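Local coordinates for N-acyl-D-glutamate deacylase (Bordetella bronchiseptica, PDB 3GIP), which hydrolyses the amide bond of N-acyl-D-glutamate, releasing D-glutamate and a carboxylate, as a zinc-binding member of the amidohydrolase superfamily, at residues Ser217-Glu222 / Glu231-Ile236. Residues are numbered along the deposited sequence; the frame is centred on the assembly and turned at random.
Sequences SHIRNE and EEVLAI. With ZN (zinc ion), chain F.
Arg220 and Glu232 meet in a side-on salt bridge: NE donates to OE1 at 2.9 Å, and NH2 to OE2 at 2.9 Å. Both oxygens are approached on their syn sides, and the guanidinium and carboxylate planes lie 28° apart, nearly coplanar; with one bond to each oxygen, the pairing restrains both groups from turning. Arginine suits the place because its remaining donors reach further, NH1 to the carbonyl of Ala194 and NH2 also to that of Ala196. Glutamate reaches across from the helix with CG anti to its backbone N (chi1 171°) and an extended chain. A water accepts from the backbone N of Arg220 and donates to Glu232 OE1, adding a second link to that oxygen.

Nearer the barrel strand, Val233 makes the van der Waals part of the contact. Short and branched, it sets CG1 4.0 Å from Ile219 CG2, an apolar pair, and 3.5 Å from Ser217 OG, whose buried hydroxyl is satisfied by a hydrogen bond to Thr186.

His218 points away from the helix and binds zinc through ND1, together with Cys95 and His248. In the TIM-barrel fold of this family, helix 226-240 thus packs outside strand 214-218, which it links to parallel strand 243-246.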
loop_
_atom_site.group_PDB
_atom_site.type_symbol
_atom_site.label_atom_id
_atom_site.label_comp_id
_atom_site.label_asym_id
_atom_site.label_seq_id
_atom_site.Cartn_x
_atom_site.Cartn_y
_atom_site.Cartn_z
ATOM N N SER A 217 0.241 -4.006 10.087
ATOM C CA SER A 217 -0.908 -3.644 10.892
ATOM C C SER A 217 -1.470 -2.240 10.834
ATOM O O SER A 217 -0.738 -1.250 10.897
ATOM C CB SER A 217 -0.607 -3.969 12.363
ATOM O OG SER A 217 -1.689 -3.613 13.214
ATOM N N HIS A 218 -2.790 -2.179 10.687
ATOM C CA HIS A 218 -3.507 -0.922 10.760
ATOM C C HIS A 218 -3.822 -1.084 12.245
ATOM O O HIS A 218 -4.682 -1.887 12.628
ATOM C CB HIS A 218 -4.782 -0.956 9.910
ATOM C CG HIS A 218 -5.679 0.224 10.127
ATOM N ND1 HIS A 218 -6.302 0.890 9.091
ATOM C CD2 HIS A 218 -6.078 0.841 11.265
ATOM C CE1 HIS A 218 -7.045 1.866 9.584
ATOM N NE2 HIS A 218 -6.927 1.856 10.900
ATOM N N ILE A 219 -3.087 -0.361 13.082
ATOM C CA ILE A 219 -3.228 -0.486 14.527
ATOM C C ILE A 219 -4.594 -0.163 15.136
ATOM O O ILE A 219 -5.462 0.428 14.492
ATOM C CB ILE A 219 -2.085 0.282 15.236
ATOM C CG1 ILE A 219 -2.187 1.783 14.969
ATOM C CG2 ILE A 219 -0.740 -0.233 14.710
ATOM C CD1 ILE A 219 -1.045 2.572 15.585
ATOM N N ARG A 220 -4.768 -0.567 16.392
ATOM C CA ARG A 220 -6.039 -0.416 17.095
ATOM C C ARG A 220 -6.648 0.980 17.106
ATOM O O ARG A 220 -7.855 1.137 16.916
ATOM C CB ARG A 220 -5.902 -0.945 18.525
ATOM C CG ARG A 220 -7.232 -1.131 19.245
ATOM C CD ARG A 220 -7.035 -1.897 20.548
ATOM N NE ARG A 220 -6.527 -3.248 20.313
ATOM C CZ ARG A 220 -7.290 -4.292 19.999
ATOM N NH1 ARG A 220 -8.605 -4.146 19.887
ATOM N NH2 ARG A 220 -6.737 -5.481 19.789
ATOM N N ASN A 221 -5.822 1.992 17.337
ATOM C CA ASN A 221 -6.314 3.359 17.351
ATOM C C ASN A 221 -5.192 4.282 16.920
ATOM O O ASN A 221 -4.043 4.093 17.311
ATOM C CB ASN A 221 -6.809 3.735 18.747
ATOM C CG ASN A 221 -7.388 5.131 18.796
ATOM O OD1 ASN A 221 -6.677 6.103 19.048
ATOM N ND2 ASN A 221 -8.687 5.242 18.534
ATOM N N GLU A 222 -5.527 5.279 16.109
ATOM C CA GLU A 222 -4.518 6.203 15.617
ATOM C C GLU A 222 -4.754 7.631 16.088
ATOM O O GLU A 222 -4.298 8.592 15.464
ATOM C CB GLU A 222 -4.464 6.124 14.089
ATOM C CG GLU A 222 -4.144 4.710 13.595
ATOM C CD GLU A 222 -3.920 4.628 12.099
ATOM O OE1 GLU A 222 -4.899 4.770 11.337
ATOM O OE2 GLU A 222 -2.758 4.428 11.685
ATOM N N GLU A 231 2.520 0.204 20.730
ATOM C CA GLU A 231 3.119 -0.683 21.724
ATOM C C GLU A 231 2.518 -2.085 21.618
ATOM O O GLU A 231 3.224 -3.082 21.762
ATOM C CB GLU A 231 2.891 -0.118 23.133
ATOM C CG GLU A 231 3.218 -1.066 24.295
ATOM C CD GLU A 231 4.658 -1.560 24.297
ATOM O OE1 GLU A 231 5.523 -0.917 23.662
ATOM O OE2 GLU A 231 4.927 -2.594 24.953
ATOM N N GLU A 232 1.217 -2.154 21.352
ATOM C CA GLU A 232 0.535 -3.440 21.235
ATOM C C GLU A 232 1.116 -4.318 20.129
ATOM O O GLU A 232 1.359 -5.509 20.339
ATOM C CB GLU A 232 -0.966 -3.228 20.989
ATOM C CG GLU A 232 -1.720 -4.510 20.638
ATOM C CD GLU A 232 -3.218 -4.308 20.524
ATOM O OE1 GLU A 232 -3.648 -3.185 20.190
ATOM O OE2 GLU A 232 -3.973 -5.281 20.754
ATOM N N VAL A 233 1.341 -3.744 18.952
ATOM C CA VAL A 233 1.885 -4.536 17.857
ATOM C C VAL A 233 3.387 -4.774 18.005
ATOM O O VAL A 233 3.915 -5.759 17.488
ATOM C CB VAL A 233 1.578 -3.903 16.474
ATOM C CG1 VAL A 233 0.073 -3.859 16.257
ATOM C CG2 VAL A 233 2.178 -2.513 16.375
ATOM N N LEU A 234 4.081 -3.884 18.709
ATOM C CA LEU A 234 5.513 -4.082 18.912
ATOM C C LEU A 234 5.711 -5.213 19.918
ATOM O O LEU A 234 6.656 -5.993 19.808
ATOM C CB LEU A 234 6.182 -2.802 19.426
ATOM C CG LEU A 234 6.334 -1.673 18.402
ATOM C CD1 LEU A 234 7.072 -0.509 19.048
ATOM C CD2 LEU A 234 7.098 -2.170 17.181
ATOM N N ALA A 235 4.807 -5.304 20.889
ATOM C CA ALA A 235 4.882 -6.352 21.902
ATOM C C ALA A 235 4.747 -7.710 21.228
ATOM O O ALA A 235 5.406 -8.677 21.610
ATOM C CB ALA A 235 3.781 -6.163 22.935
ATOM N N ILE A 236 3.883 -7.782 20.222
ATOM C CA ILE A 236 3.680 -9.019 19.481
ATOM C C ILE A 236 4.964 -9.365 18.736
ATOM O O ILE A 236 5.374 -10.522 18.687
ATOM C CB ILE A 236 2.525 -8.873 18.467
ATOM C CG1 ILE A 236 1.204 -8.690 19.217
ATOM C CG2 ILE A 236 2.468 -10.086 17.550
ATOM C CD1 ILE A 236 0.040 -8.332 18.327
HETATM ZN ZN ZN F . -5.726 0.866 7.166
HETATM O O HOH W 1 -2.660 -1.927 17.955
#